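Local coordinates for lipoate-protein ligase, putative (Streptococcus pneumoniae, PDB 1VQZ) that is a putative lipoate-protein ligase with a lipoyl protein ligase A/B-type catalytic domain and a C-terminal domain of the bacterial ligase family, at residues F44-N49 against K111-P116; H58-E63 against E272-V277; I118-Q123 against L214-K219; E301-G306 against L318-I323. All coordinates share one frame; numbering follows the deposited sequence.

Contact 1. Residues F44-N49 against K111-P116; sequences FLLWIN and KSFSTP
Where helix 110-123 sends Phe113 against Phe44, Lys111 O is held twice by Ser114: its OG gives a hydrogen bond of 2.7 Å to Lys111 O, and its N a weak one of 3.4 Å to the same Lys111 O. The hydroxyl comes in bent, 132° at the carbonyl oxygen, and tilted from the carbonyl plane. Between strand and helix, by contrast, no polar bond forms. The outer carbons of Phe44 come up to one carbon of the other ring, Phe44 CE1 lying 3.5 Å and Phe44 CZ 3.7 Å from Phe113 CE1. Taken as chains, the two side chains run roughly perpendicular, while their ring planes are inclined at 46° with centroids 5.5 Å apart, a slanting pair. In both residues CG swings opposite the backbone N (chi1 176° in Phe44), which reaches the ring out across the gap. Leu46 CD2 follows more loosely, 4.4 Å from Phe113 CZ, while the Phe113 ring also stacks with Tyr96. Phe44 is directed at the helix and the end of Leu46 turns that way; Leu45 and Trp47 pack on helix 23-36. Strand 42-47 thus puts alternate side chains on helices 110-123 and 23-36, as in an alpha/beta sandwich with helices on both faces of a sheet.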
loop_
_atom_site.group_PDB
_atom_site.type_symbol
_atom_site.label_atom_id
_atom_site.label_comp_id
_atom_site.label_asym_id
_atom_site.label_seq_id
_atom_site.Cartn_x
_atom_site.Cartn_y
_atom_site.Cartn_z
ATOM N N PHE A 44 7.052 3.309 -15.192
ATOM C CA PHE A 44 7.846 3.739 -14.051
ATOM C C PHE A 44 7.546 5.218 -13.747
ATOM O O PHE A 44 7.486 6.072 -14.657
ATOM C CB PHE A 44 9.352 3.557 -14.323
ATOM C CG PHE A 44 10.254 4.080 -13.199
ATOM C CD1 PHE A 44 10.226 3.498 -11.929
ATOM C CD2 PHE A 44 11.118 5.177 -13.401
ATOM C CE1 PHE A 44 11.041 4.007 -10.897
ATOM C CE2 PHE A 44 11.931 5.674 -12.358
ATOM C CZ PHE A 44 11.892 5.083 -11.126
ATOM N N LEU A 45 7.348 5.512 -12.474
ATOM C CA LEU A 45 7.323 6.900 -11.997
ATOM C C LEU A 45 7.784 7.077 -10.567
ATOM O O LEU A 45 7.636 6.174 -9.734
ATOM C CB LEU A 45 5.946 7.563 -12.142
ATOM C CG LEU A 45 4.682 6.934 -11.592
ATOM C CD1 LEU A 45 3.593 7.976 -11.448
ATOM C CD2 LEU A 45 4.205 5.807 -12.557
ATOM N N LEU A 46 8.334 8.279 -10.331
ATOM C CA LEU A 46 8.721 8.784 -9.007
ATOM C C LEU A 46 7.922 10.056 -8.690
ATOM O O LEU A 46 7.739 10.882 -9.547
ATOM C CB LEU A 46 10.204 9.101 -8.981
ATOM C CG LEU A 46 11.152 7.948 -9.331
ATOM C CD1 LEU A 46 12.596 8.411 -9.638
ATOM C CD2 LEU A 46 11.110 6.945 -8.237
ATOM N N TRP A 47 7.440 10.189 -7.460
ATOM C CA TRP A 47 6.587 11.301 -7.087
ATOM C C TRP A 47 6.497 11.532 -5.581
ATOM O O TRP A 47 6.898 10.699 -4.795
ATOM C CB TRP A 47 5.197 11.118 -7.711
ATOM C CG TRP A 47 4.604 9.757 -7.497
ATOM C CD1 TRP A 47 4.940 8.580 -8.127
ATOM C CD2 TRP A 47 3.612 9.436 -6.551
ATOM N NE1 TRP A 47 4.168 7.554 -7.655
ATOM C CE2 TRP A 47 3.351 8.047 -6.667
ATOM C CE3 TRP A 47 2.880 10.189 -5.634
ATOM C CZ2 TRP A 47 2.378 7.395 -5.881
ATOM C CZ3 TRP A 47 1.908 9.523 -4.830
ATOM C CH2 TRP A 47 1.656 8.152 -4.999
ATOM N N ILE A 48 5.965 12.711 -5.211
ATOM C CA ILE A 48 6.053 13.248 -3.868
ATOM C C ILE A 48 4.717 13.868 -3.467
ATOM O O ILE A 48 4.131 14.690 -4.181
ATOM C CB ILE A 48 7.234 14.287 -3.726
ATOM C CG1 ILE A 48 8.585 13.629 -4.098
ATOM C CG2 ILE A 48 7.264 14.869 -2.323
ATOM C CD1 ILE A 48 9.824 14.568 -4.067
ATOM N N ASN A 49 4.238 13.417 -2.314
ATOM C CA ASN A 49 3.020 13.937 -1.668
ATOM C C ASN A 49 3.365 14.900 -0.578
ATOM O O ASN A 49 4.368 14.709 0.125
ATOM C CB ASN A 49 2.274 12.795 -1.005
ATOM C CG ASN A 49 1.701 11.809 -2.005
ATOM O OD1 ASN A 49 1.255 12.213 -3.097
ATOM N ND2 ASN A 49 1.625 10.501 -1.593
ATOM N N LYS A 111 12.391 -5.948 -7.281
ATOM C CA LYS A 111 13.714 -6.560 -7.428
ATOM C C LYS A 111 14.535 -5.892 -8.521
ATOM O O LYS A 111 15.706 -5.634 -8.333
ATOM C CB LYS A 111 13.591 -8.042 -7.760
ATOM C CG LYS A 111 12.993 -8.867 -6.631
ATOM N N SER A 112 13.934 -5.616 -9.671
ATOM C CA SER A 112 14.699 -5.028 -10.752
ATOM C C SER A 112 15.029 -3.546 -10.511
ATOM O O SER A 112 16.067 -3.076 -10.950
ATOM C CB SER A 112 14.027 -5.273 -12.118
ATOM O OG SER A 112 12.734 -4.757 -12.219
ATOM N N PHE A 113 14.151 -2.831 -9.806
ATOM C CA PHE A 113 14.368 -1.411 -9.414
ATOM C C PHE A 113 15.457 -1.279 -8.356
ATOM O O PHE A 113 16.190 -0.282 -8.292
ATOM C CB PHE A 113 13.038 -0.862 -8.890
ATOM C CG PHE A 113 13.088 0.544 -8.316
ATOM C CD1 PHE A 113 13.444 1.627 -9.092
ATOM C CD2 PHE A 113 12.727 0.772 -6.971
ATOM C CE1 PHE A 113 13.432 2.943 -8.553
ATOM C CE2 PHE A 113 12.718 2.057 -6.417
ATOM C CZ PHE A 113 13.064 3.158 -7.199
ATOM N N SER A 114 15.580 -2.324 -7.554
ATOM C CA SER A 114 16.432 -2.302 -6.379
ATOM C C SER A 114 17.912 -2.117 -6.761
ATOM O O SER A 114 18.663 -1.497 -6.035
ATOM C CB SER A 114 16.230 -3.610 -5.609
ATOM O OG SER A 114 16.985 -4.665 -6.211
ATOM N N THR A 115 18.321 -2.667 -7.907
ATOM C CA THR A 115 19.686 -2.501 -8.377
ATOM C C THR A 115 19.999 -1.042 -8.716
ATOM O O THR A 115 21.015 -0.509 -8.227
ATOM C CB THR A 115 20.053 -3.484 -9.532
ATOM O OG1 THR A 115 20.358 -4.758 -8.954
ATOM C CG2 THR A 115 21.277 -3.017 -10.287
ATOM N N PRO A 116 19.170 -0.414 -9.573
ATOM C CA PRO A 116 19.233 1.035 -9.782
ATOM C C PRO A 116 19.286 1.863 -8.486
ATOM O O PRO A 116 20.114 2.781 -8.397
ATOM C CB PRO A 116 17.975 1.332 -10.593
ATOM C CG PRO A 116 17.726 0.096 -11.349
ATOM C CD PRO A 116 18.144 -1.032 -10.446
#

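Contact 2. Residues H58-E63 against E272-V277; sequences HQNTIE and EVFANV. With EDO (1,2-ethanediol), chain J; EDO (1,2-ethanediol), chain D.
An inverse gamma turn centred on Asn60, in the loop between strand 52-55 and helix 67-73, presents the side-chain amide of Asn60 to Glu272 of strand 269-278. Asn60 ND2 donates to Glu272 OE1 over 3.0 Å, almost straight at 174°. The acceptor lies in the amide plane, whereas the nitrogen stands 24° out of the carboxylate plane on the syn side, and the two flat groups are turned 39° against each other. An extended Glu272 side chain carries the carboxylate out to the loop; its other oxygen, OE2, makes a salt bridge with Arg261, so both oxygens have partners and the group is probably kept ionised. The amide nitrogen also comes up to the edge of the Phe274 ring, with Asn60 ND2 4.1 Å from Phe274 CZ. On the remaining end of the amide, Asn60 OD1 accepts from O1 of a 1,2-ethanediol at 2.7 Å, and O2 of that molecule lies 3.5 Å from Phe274 CZ. A second 1,2-ethanediol takes a 3.0 Å hydrogen bond through its O1 from His58 ND1. Glu63 N closes back on Asn60 O at 2.9 Å. Strand 269-278 runs between strands 260-266 and 281-289, antiparallel to both, and the loop meets this sheet further through His58, whose backbone bonds to Gly289, and through Asn60, which touches Tyr288.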
loop_
_atom_site.group_PDB
_atom_site.type_symbol
_atom_site.label_atom_id
_atom_site.label_comp_id
_atom_site.label_asym_id
_atom_site.label_seq_id
_atom_site.Cartn_x
_atom_site.Cartn_y
_atom_site.Cartn_z
ATOM N N HIS A 58 -7.856 -1.793 3.284
ATOM C CA HIS A 58 -8.878 -2.354 4.142
ATOM C C HIS A 58 -8.921 -1.836 5.574
ATOM O O HIS A 58 -9.696 -2.343 6.367
ATOM C CB HIS A 58 -8.784 -3.870 4.119
ATOM C CG HIS A 58 -8.938 -4.459 2.754
ATOM N ND1 HIS A 58 -9.975 -4.114 1.909
ATOM C CD2 HIS A 58 -8.157 -5.329 2.051
ATOM C CE1 HIS A 58 -9.851 -4.774 0.765
ATOM N NE2 HIS A 58 -8.755 -5.509 0.816
ATOM N N GLN A 59 -8.135 -0.793 5.884
ATOM C CA GLN A 59 -8.106 -0.235 7.225
ATOM C C GLN A 59 -9.447 0.470 7.537
ATOM O O GLN A 59 -10.088 1.051 6.669
ATOM C CB GLN A 59 -6.918 0.744 7.451
ATOM C CG GLN A 59 -5.560 0.088 7.623
ATOM C CD GLN A 59 -4.475 1.038 8.102
ATOM O OE1 GLN A 59 -3.853 1.762 7.307
ATOM N NE2 GLN A 59 -4.227 1.031 9.417
ATOM N N ASN A 60 -9.825 0.387 8.800
ATOM C CA ASN A 60 -11.002 1.051 9.324
ATOM C C ASN A 60 -10.551 2.436 9.782
ATOM O O ASN A 60 -10.208 2.657 10.946
ATOM C CB ASN A 60 -11.639 0.203 10.433
ATOM C CG ASN A 60 -12.945 0.798 10.948
ATOM O OD1 ASN A 60 -13.293 1.920 10.604
ATOM N ND2 ASN A 60 -13.630 0.084 11.802
ATOM N N THR A 61 -10.508 3.338 8.794
ATOM C CA THR A 61 -9.884 4.649 8.880
ATOM C C THR A 61 -10.345 5.436 10.098
ATOM O O THR A 61 -9.518 5.917 10.888
ATOM C CB THR A 61 -10.123 5.416 7.608
ATOM O OG1 THR A 61 -9.873 4.547 6.485
ATOM C CG2 THR A 61 -9.209 6.634 7.553
ATOM N N ILE A 62 -11.644 5.429 10.329
ATOM C CA ILE A 62 -12.238 6.214 11.413
ATOM C C ILE A 62 -11.714 5.776 12.768
ATOM O O ILE A 62 -11.600 6.580 13.698
ATOM C CB ILE A 62 -13.762 6.159 11.364
ATOM C CG1 ILE A 62 -14.392 7.289 12.192
ATOM C CG2 ILE A 62 -14.328 4.825 11.905
ATOM C CD1 ILE A 62 -14.075 8.616 11.709
ATOM N N GLU A 63 -11.351 4.503 12.878
ATOM C CA GLU A 63 -10.872 3.986 14.158
ATOM C C GLU A 63 -9.362 4.041 14.341
ATOM O O GLU A 63 -8.871 3.662 15.392
ATOM C CB GLU A 63 -11.328 2.550 14.290
ATOM C CG GLU A 63 -12.814 2.390 14.420
ATOM C CD GLU A 63 -13.374 3.195 15.584
ATOM O OE1 GLU A 63 -12.690 3.277 16.627
ATOM O OE2 GLU A 63 -14.477 3.760 15.428
ATOM N N GLU A 272 -10.616 -7.426 11.496
ATOM C CA GLU A 272 -11.895 -6.989 12.046
ATOM C C GLU A 272 -13.012 -7.397 11.103
ATOM O O GLU A 272 -13.012 -7.034 9.938
ATOM C CB GLU A 272 -11.915 -5.490 12.225
ATOM C CG GLU A 272 -13.130 -4.974 13.051
ATOM C CD GLU A 272 -13.125 -3.462 13.256
ATOM O OE1 GLU A 272 -12.619 -2.726 12.364
ATOM O OE2 GLU A 272 -13.672 -3.014 14.309
ATOM N N VAL A 273 -13.964 -8.147 11.626
ATOM C CA VAL A 273 -15.017 -8.732 10.819
ATOM C C VAL A 273 -16.389 -8.217 11.224
ATOM O O VAL A 273 -16.816 -8.355 12.361
ATOM C CB VAL A 273 -15.035 -10.251 10.974
ATOM C CG1 VAL A 273 -16.186 -10.847 10.117
ATOM C CG2 VAL A 273 -13.697 -10.846 10.634
ATOM N N PHE A 274 -17.100 -7.650 10.270
ATOM C CA PHE A 274 -18.486 -7.250 10.502
ATOM C C PHE A 274 -19.409 -8.196 9.685
ATOM O O PHE A 274 -19.433 -8.143 8.464
ATOM C CB PHE A 274 -18.722 -5.790 10.075
ATOM C CG PHE A 274 -17.910 -4.774 10.838
ATOM C CD1 PHE A 274 -16.631 -4.441 10.435
ATOM C CD2 PHE A 274 -18.452 -4.101 11.921
ATOM C CE1 PHE A 274 -15.904 -3.465 11.113
ATOM C CE2 PHE A 274 -17.718 -3.141 12.619
ATOM C CZ PHE A 274 -16.433 -2.825 12.192
ATOM N N ALA A 275 -20.164 -9.043 10.365
ATOM C CA ALA A 275 -21.028 -10.027 9.682
ATOM C C ALA A 275 -22.488 -9.841 10.024
ATOM O O ALA A 275 -22.834 -9.607 11.196
ATOM C CB ALA A 275 -20.606 -11.412 10.026
ATOM N N ASN A 276 -23.333 -9.951 8.995
ATOM C CA ASN A 276 -24.783 -10.041 9.155
ATOM C C ASN A 276 -25.211 -11.493 8.968
ATOM O O ASN A 276 -25.113 -12.045 7.868
ATOM C CB ASN A 276 -25.472 -9.156 8.118
ATOM C CG ASN A 276 -26.829 -8.736 8.545
ATOM O OD1 ASN A 276 -27.051 -8.411 9.708
ATOM N ND2 ASN A 276 -27.757 -8.731 7.619
ATOM N N VAL A 277 -25.651 -12.099 10.074
ATOM C CA VAL A 277 -25.974 -13.513 10.158
ATOM C C VAL A 277 -27.486 -13.613 10.351
ATOM O O VAL A 277 -28.057 -13.016 11.286
ATOM C CB VAL A 277 -25.233 -14.200 11.330
ATOM C CG1 VAL A 277 -25.696 -15.684 11.495
ATOM C CG2 VAL A 277 -23.712 -14.114 11.155
HETATM C C1 EDO J . -16.649 1.488 9.031
HETATM O O1 EDO J . -15.970 2.229 10.056
HETATM C C2 EDO J . -16.883 0.094 9.598
HETATM O O2 EDO J . -17.580 0.225 10.841
HETATM C C1 EDO D . -12.593 -2.387 4.408
HETATM O O1 EDO D . -12.330 -3.571 3.693
HETATM C C2 EDO D . -12.609 -1.172 3.501
HETATM O O2 EDO D . -13.678 -1.283 2.604
#

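Contact 3. Residues I118-Q123 against L214-K219; sequences INTLAQ and LEYMKK. With EDO (1,2-ethanediol), chain E.
Tyr216 of helix 206-220 reaches across to Asn119 and Thr120 of helix 110-123, and it buries more surface in the contact than either partner. With CG set opposite the backbone N (chi1 -166°), its ring runs outward from the helix, the base beside Thr120 and the hydroxyl beside Asn119. There Asn119 ND2 donates to Tyr216 OH, with an angle of 167° at the hydrogen and the phenol oxygen lying in the amide plane. The modelled separation of Asn119 ND2 and Tyr216 OH, 2.6 Å, is unusually short for such a bond, so the exact distance is doubtful. Amide and ring planes are turned 54° from each other, and the rest of the asparagine leans on the ring: Asn119 CB is 3.6 Å from Tyr216 CE2. Thr120 and Tyr216 lie alongside each other, running antiparallel, which brings Thr120 OG1 to 3.7 Å from Tyr216 CB. Thr120 OG1 meets only carbon here; its hydrogen bond goes to Pro116 O in its own helix. Thr120 also packs on Phe209, Leu212 and Leu213, and Pro116 fills in against the flank of Tyr216. The chemistry is thus divided: the base of the tyrosine rests against Thr120 in a partly buried seam, and one amide-to-phenol bond gives its polar end a partner and probably helps to fix where the ring points.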
loop_
_atom_site.group_PDB
_atom_site.type_symbol
_atom_site.label_atom_id
_atom_site.label_comp_id
_atom_site.label_asym_id
_atom_site.label_seq_id
_atom_site.Cartn_x
_atom_site.Cartn_y
_atom_site.Cartn_z
ATOM N N ILE A 118 20.398 0.776 -5.472
ATOM C CA ILE A 118 21.663 0.399 -4.800
ATOM C C ILE A 118 22.830 1.105 -5.449
ATOM O O ILE A 118 23.756 1.578 -4.765
ATOM C CB ILE A 118 21.937 -1.151 -4.864
ATOM C CG1 ILE A 118 20.918 -1.979 -4.067
ATOM C CG2 ILE A 118 23.352 -1.509 -4.383
ATOM C CD1 ILE A 118 20.439 -1.367 -2.792
ATOM N N ASN A 119 22.795 1.140 -6.771
ATOM C CA ASN A 119 23.867 1.692 -7.570
ATOM C C ASN A 119 23.907 3.223 -7.532
ATOM O O ASN A 119 24.994 3.797 -7.387
ATOM C CB ASN A 119 23.762 1.189 -9.009
ATOM C CG ASN A 119 24.217 -0.279 -9.169
ATOM O OD1 ASN A 119 24.818 -0.871 -8.270
ATOM N ND2 ASN A 119 23.935 -0.854 -10.328
ATOM N N THR A 120 22.744 3.860 -7.676
ATOM C CA THR A 120 22.580 5.318 -7.428
ATOM C C THR A 120 23.210 5.673 -6.066
ATOM O O THR A 120 24.076 6.540 -5.988
ATOM C CB THR A 120 21.082 5.760 -7.479
ATOM O OG1 THR A 120 20.505 5.425 -8.751
ATOM C CG2 THR A 120 20.892 7.290 -7.240
ATOM N N LEU A 121 22.842 4.941 -5.015
ATOM C CA LEU A 121 23.410 5.169 -3.674
ATOM C C LEU A 121 24.917 4.883 -3.608
ATOM O O LEU A 121 25.663 5.641 -2.962
ATOM C CB LEU A 121 22.658 4.352 -2.607
ATOM C CG LEU A 121 21.244 4.887 -2.307
ATOM C CD1 LEU A 121 20.470 3.923 -1.465
ATOM C CD2 LEU A 121 21.273 6.246 -1.627
ATOM N N ALA A 122 25.385 3.834 -4.297
ATOM C CA ALA A 122 26.817 3.559 -4.305
ATOM C C ALA A 122 27.604 4.670 -4.985
ATOM O O ALA A 122 28.721 4.957 -4.571
ATOM C CB ALA A 122 27.139 2.190 -4.949
ATOM N N GLN A 123 27.064 5.261 -6.044
ATOM C CA GLN A 123 27.672 6.468 -6.643
ATOM C C GLN A 123 27.830 7.583 -5.590
ATOM O O GLN A 123 28.766 8.375 -5.645
ATOM C CB GLN A 123 26.776 7.025 -7.769
ATOM C CG GLN A 123 27.399 8.177 -8.616
ATOM C CD GLN A 123 26.569 9.496 -8.683
ATOM O OE1 GLN A 123 26.164 10.028 -7.651
ATOM N NE2 GLN A 123 26.371 10.040 -9.903
ATOM N N LEU A 214 15.983 8.549 -11.808
ATOM C CA LEU A 214 15.369 8.532 -13.132
ATOM C C LEU A 214 16.483 8.455 -14.157
ATOM O O LEU A 214 16.407 7.642 -15.096
ATOM C CB LEU A 214 14.483 9.767 -13.369
ATOM C CG LEU A 214 13.774 9.787 -14.738
ATOM C CD1 LEU A 214 12.790 8.610 -14.858
ATOM C CD2 LEU A 214 13.027 11.089 -15.011
ATOM N N GLU A 215 17.528 9.262 -13.987
ATOM C CA GLU A 215 18.681 9.215 -14.929
ATOM C C GLU A 215 19.282 7.793 -14.970
ATOM O O GLU A 215 19.591 7.244 -16.047
ATOM C CB GLU A 215 19.762 10.273 -14.587
ATOM C CG GLU A 215 19.520 11.682 -15.215
ATOM C CD GLU A 215 19.384 11.683 -16.790
ATOM O OE1 GLU A 215 20.337 11.213 -17.484
ATOM O OE2 GLU A 215 18.329 12.155 -17.320
ATOM N N TYR A 216 19.416 7.162 -13.806
ATOM C CA TYR A 216 19.840 5.773 -13.817
ATOM C C TYR A 216 18.903 4.857 -14.601
ATOM O O TYR A 216 19.371 3.994 -15.376
ATOM C CB TYR A 216 20.005 5.223 -12.402
ATOM C CG TYR A 216 20.763 3.915 -12.385
ATOM C CD1 TYR A 216 20.122 2.708 -12.699
ATOM C CD2 TYR A 216 22.123 3.878 -12.107
ATOM C CE1 TYR A 216 20.820 1.491 -12.709
ATOM C CE2 TYR A 216 22.831 2.652 -12.109
ATOM C CZ TYR A 216 22.165 1.472 -12.413
ATOM O OH TYR A 216 22.846 0.283 -12.389
HETATM N N MSE A 217 17.594 5.030 -14.405
HETATM C CA MSE A 217 16.606 4.150 -15.046
HETATM C C MSE A 217 16.715 4.253 -16.559
HETATM O O MSE A 217 16.689 3.226 -17.270
HETATM C CB MSE A 217 15.193 4.460 -14.547
HETATM C CG MSE A 217 14.944 3.878 -13.136
HETATM SE SE MSE A 217 14.858 1.851 -13.076
HETATM C CE MSE A 217 13.141 1.620 -13.947
ATOM N N LYS A 218 16.907 5.491 -17.024
ATOM C CA LYS A 218 17.035 5.815 -18.436
ATOM C C LYS A 218 18.271 5.154 -19.059
ATOM O O LYS A 218 18.264 4.741 -20.235
ATOM C CB LYS A 218 17.035 7.354 -18.647
ATOM C CG LYS A 218 15.621 7.925 -18.574
ATOM C CD LYS A 218 15.510 9.389 -18.224
ATOM C CE LYS A 218 15.439 10.280 -19.427
ATOM N NZ LYS A 218 15.186 11.690 -19.047
ATOM N N LYS A 219 19.300 5.001 -18.239
ATOM C CA LYS A 219 20.562 4.456 -18.676
ATOM C C LYS A 219 20.406 2.942 -18.761
ATOM O O LYS A 219 20.817 2.320 -19.726
ATOM C CB LYS A 219 21.664 4.860 -17.683
ATOM C CG LYS A 219 22.975 5.203 -18.349
HETATM C C1 EDO E . 15.639 13.537 -14.930
HETATM O O1 EDO E . 17.047 13.551 -14.756
HETATM C C2 EDO E . 15.168 14.868 -15.497
HETATM O O2 EDO E . 13.797 14.742 -15.941
#

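Contact 4. Residues E301-G306 against L318-I323; sequences EDVLRG and LKTIDI
Val303 is directed from helix 298-304 toward the loop holding Thr320 and Ile321, and its two branches part at CB to meet one residue each. CG2, opposite the backbone N, touches the threonine, with Val303 CG2 3.7 Å from Thr320 OG1. CG1, tucked between the backbone N and the carbonyl carbon (chi1 72°), faces the isoleucine instead, Val303 CG1 standing 4.4 Å from Ile321 CD1. The threonine oxygen is hydrogen-bonded to Ala317 O and meets the methyl by van der Waals contact. One residue on, Leu304 CD2 meets Leu318 CD2 at 4.3 Å, a more buried leucine pair. Behind these, Arg305 NH1 makes a salt bridge of 2.7 Å to Asp302 OD1, while Arg305 NE pairs with Asp284. Facing Val303 and Leu304, the type I turn from Leu318 to Ile321 brings both of its end residues to the contact. Leu304 reaches Val314 and Ala317 of helix 311-318, Val339 of helix 332-339 and Ile285 of strand 281-289; Leu318 touches Val300 and Ile335, so the contact lies where three helices gather over the edge strand of the C-terminal sheet.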
loop_
_atom_site.group_PDB
_atom_site.type_symbol
_atom_site.label_atom_id
_atom_site.label_comp_id
_atom_site.label_asym_id
_atom_site.label_seq_id
_atom_site.Cartn_x
_atom_site.Cartn_y
_atom_site.Cartn_z
ATOM N N GLU A 301 -14.630 -12.315 1.339
ATOM C CA GLU A 301 -16.029 -11.952 1.613
ATOM C C GLU A 301 -16.929 -12.743 0.677
ATOM O O GLU A 301 -17.916 -13.307 1.123
ATOM C CB GLU A 301 -16.255 -10.448 1.416
ATOM C CG GLU A 301 -15.486 -9.590 2.433
ATOM C CD GLU A 301 -15.376 -8.108 2.055
ATOM O OE1 GLU A 301 -15.849 -7.703 0.967
ATOM O OE2 GLU A 301 -14.768 -7.354 2.838
ATOM N N ASP A 302 -16.570 -12.822 -0.615
ATOM C CA ASP A 302 -17.473 -13.439 -1.596
ATOM C C ASP A 302 -17.680 -14.938 -1.362
ATOM O O ASP A 302 -18.790 -15.434 -1.498
ATOM C CB ASP A 302 -17.000 -13.178 -3.016
ATOM C CG ASP A 302 -17.167 -11.715 -3.443
ATOM O OD1 ASP A 302 -17.828 -10.907 -2.734
ATOM O OD2 ASP A 302 -16.608 -11.376 -4.496
ATOM N N VAL A 303 -16.624 -15.628 -0.962
ATOM C CA VAL A 303 -16.669 -17.058 -0.721
ATOM C C VAL A 303 -17.371 -17.372 0.591
ATOM O O VAL A 303 -17.832 -18.477 0.775
ATOM C CB VAL A 303 -15.240 -17.733 -0.783
ATOM C CG1 VAL A 303 -14.364 -17.407 0.404
ATOM C CG2 VAL A 303 -15.363 -19.259 -0.868
ATOM N N LEU A 304 -17.482 -16.402 1.496
ATOM C CA LEU A 304 -18.073 -16.674 2.809
ATOM C C LEU A 304 -19.560 -16.394 2.866
ATOM O O LEU A 304 -20.274 -16.917 3.720
ATOM C CB LEU A 304 -17.334 -15.896 3.901
ATOM C CG LEU A 304 -15.945 -16.457 4.265
ATOM C CD1 LEU A 304 -15.308 -15.631 5.322
ATOM C CD2 LEU A 304 -15.945 -17.938 4.679
ATOM N N ARG A 305 -20.007 -15.544 1.956
ATOM C CA ARG A 305 -21.406 -15.200 1.815
ATOM C C ARG A 305 -22.248 -16.464 1.519
ATOM O O ARG A 305 -21.924 -17.219 0.633
ATOM C CB ARG A 305 -21.562 -14.144 0.717
ATOM C CG ARG A 305 -22.522 -13.055 1.062
ATOM C CD ARG A 305 -22.539 -11.958 0.021
ATOM N NE ARG A 305 -21.705 -10.823 0.398
ATOM C CZ ARG A 305 -20.588 -10.439 -0.212
ATOM N NH1 ARG A 305 -20.102 -11.113 -1.257
ATOM N NH2 ARG A 305 -19.952 -9.379 0.254
ATOM N N GLY A 306 -23.284 -16.694 2.328
ATOM C CA GLY A 306 -24.154 -17.868 2.233
ATOM C C GLY A 306 -23.627 -19.101 2.957
ATOM O O GLY A 306 -24.285 -20.146 2.997
ATOM N N LEU A 318 -12.783 -21.556 3.359
ATOM C CA LEU A 318 -11.496 -20.897 3.224
ATOM C C LEU A 318 -10.440 -21.802 2.574
ATOM O O LEU A 318 -9.478 -21.312 1.931
ATOM C CB LEU A 318 -11.018 -20.365 4.553
ATOM C CG LEU A 318 -11.797 -19.182 5.160
ATOM C CD1 LEU A 318 -11.239 -18.917 6.580
ATOM C CD2 LEU A 318 -11.672 -17.944 4.299
ATOM N N LYS A 319 -10.584 -23.108 2.764
ATOM C CA LYS A 319 -9.690 -24.090 2.118
ATOM C C LYS A 319 -10.007 -24.295 0.627
ATOM O O LYS A 319 -9.363 -25.127 -0.010
ATOM C CB LYS A 319 -9.704 -25.449 2.838
ATOM C CG LYS A 319 -9.553 -25.339 4.326
ATOM C CD LYS A 319 -9.213 -26.552 5.072
ATOM C CE LYS A 319 -7.707 -26.628 5.346
ATOM N NZ LYS A 319 -7.114 -25.310 5.820
ATOM N N THR A 320 -10.971 -23.556 0.072
ATOM C CA THR A 320 -11.247 -23.576 -1.375
ATOM C C THR A 320 -10.580 -22.395 -2.104
ATOM O O THR A 320 -10.770 -22.216 -3.308
ATOM C CB THR A 320 -12.755 -23.577 -1.714
ATOM O OG1 THR A 320 -13.329 -22.320 -1.349
ATOM C CG2 THR A 320 -13.475 -24.684 -1.014
ATOM N N ILE A 321 -9.790 -21.615 -1.378
ATOM C CA ILE A 321 -9.079 -20.462 -1.965
ATOM C C ILE A 321 -7.669 -20.380 -1.450
ATOM O O ILE A 321 -7.368 -20.929 -0.401
ATOM C CB ILE A 321 -9.805 -19.138 -1.647
ATOM C CG1 ILE A 321 -9.906 -18.913 -0.121
ATOM C CG2 ILE A 321 -11.171 -19.156 -2.315
ATOM C CD1 ILE A 321 -9.959 -17.505 0.298
ATOM N N ASP A 322 -6.818 -19.700 -2.216
ATOM C CA ASP A 322 -5.469 -19.362 -1.816
ATOM C C ASP A 322 -5.418 -18.186 -0.831
ATOM O O ASP A 322 -5.419 -17.008 -1.213
ATOM C CB ASP A 322 -4.647 -19.053 -3.056
ATOM C CG ASP A 322 -3.174 -18.920 -2.763
ATOM O OD1 ASP A 322 -2.768 -18.998 -1.578
ATOM O OD2 ASP A 322 -2.443 -18.732 -3.741
ATOM N N ILE A 323 -5.285 -18.531 0.438
ATOM C CA ILE A 323 -5.416 -17.573 1.511
ATOM C C ILE A 323 -4.254 -16.584 1.481
ATOM O O ILE A 323 -4.403 -15.407 1.924
ATOM C CB ILE A 323 -5.510 -18.268 2.921
ATOM C CG1 ILE A 323 -6.068 -17.313 3.978
ATOM C CG2 ILE A 323 -4.152 -18.815 3.364
ATOM C CD1 ILE A 323 -7.567 -17.006 3.836
#

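How the contacts relate
The four contacts fall into two groups on opposite sides of the chain's centre. Contacts 1 and 3, centres 10 Å apart, share helix 110-123 and touch directly: Pro116 packs on Tyr216 and Met217 (a selenomethionine), and Phe44 on Met217. Helices 110-123 and 206-220 pack on each other, and both touch strand 42-47 of the large mixed sheet. Contacts 2 and 4 lie about 17 Å apart between centres without touching; strand 269-278 of contact 2 belongs to the C-terminal sheet, which contact 4 borders. The segments of contacts 1 and 2 alternate along the chain, contact 3 lies inside the loop closed by contact 2, and contact 4 comes last. Contact 2 alone joins the catalytic and C-terminal families, and probably helps to hold the two parts together.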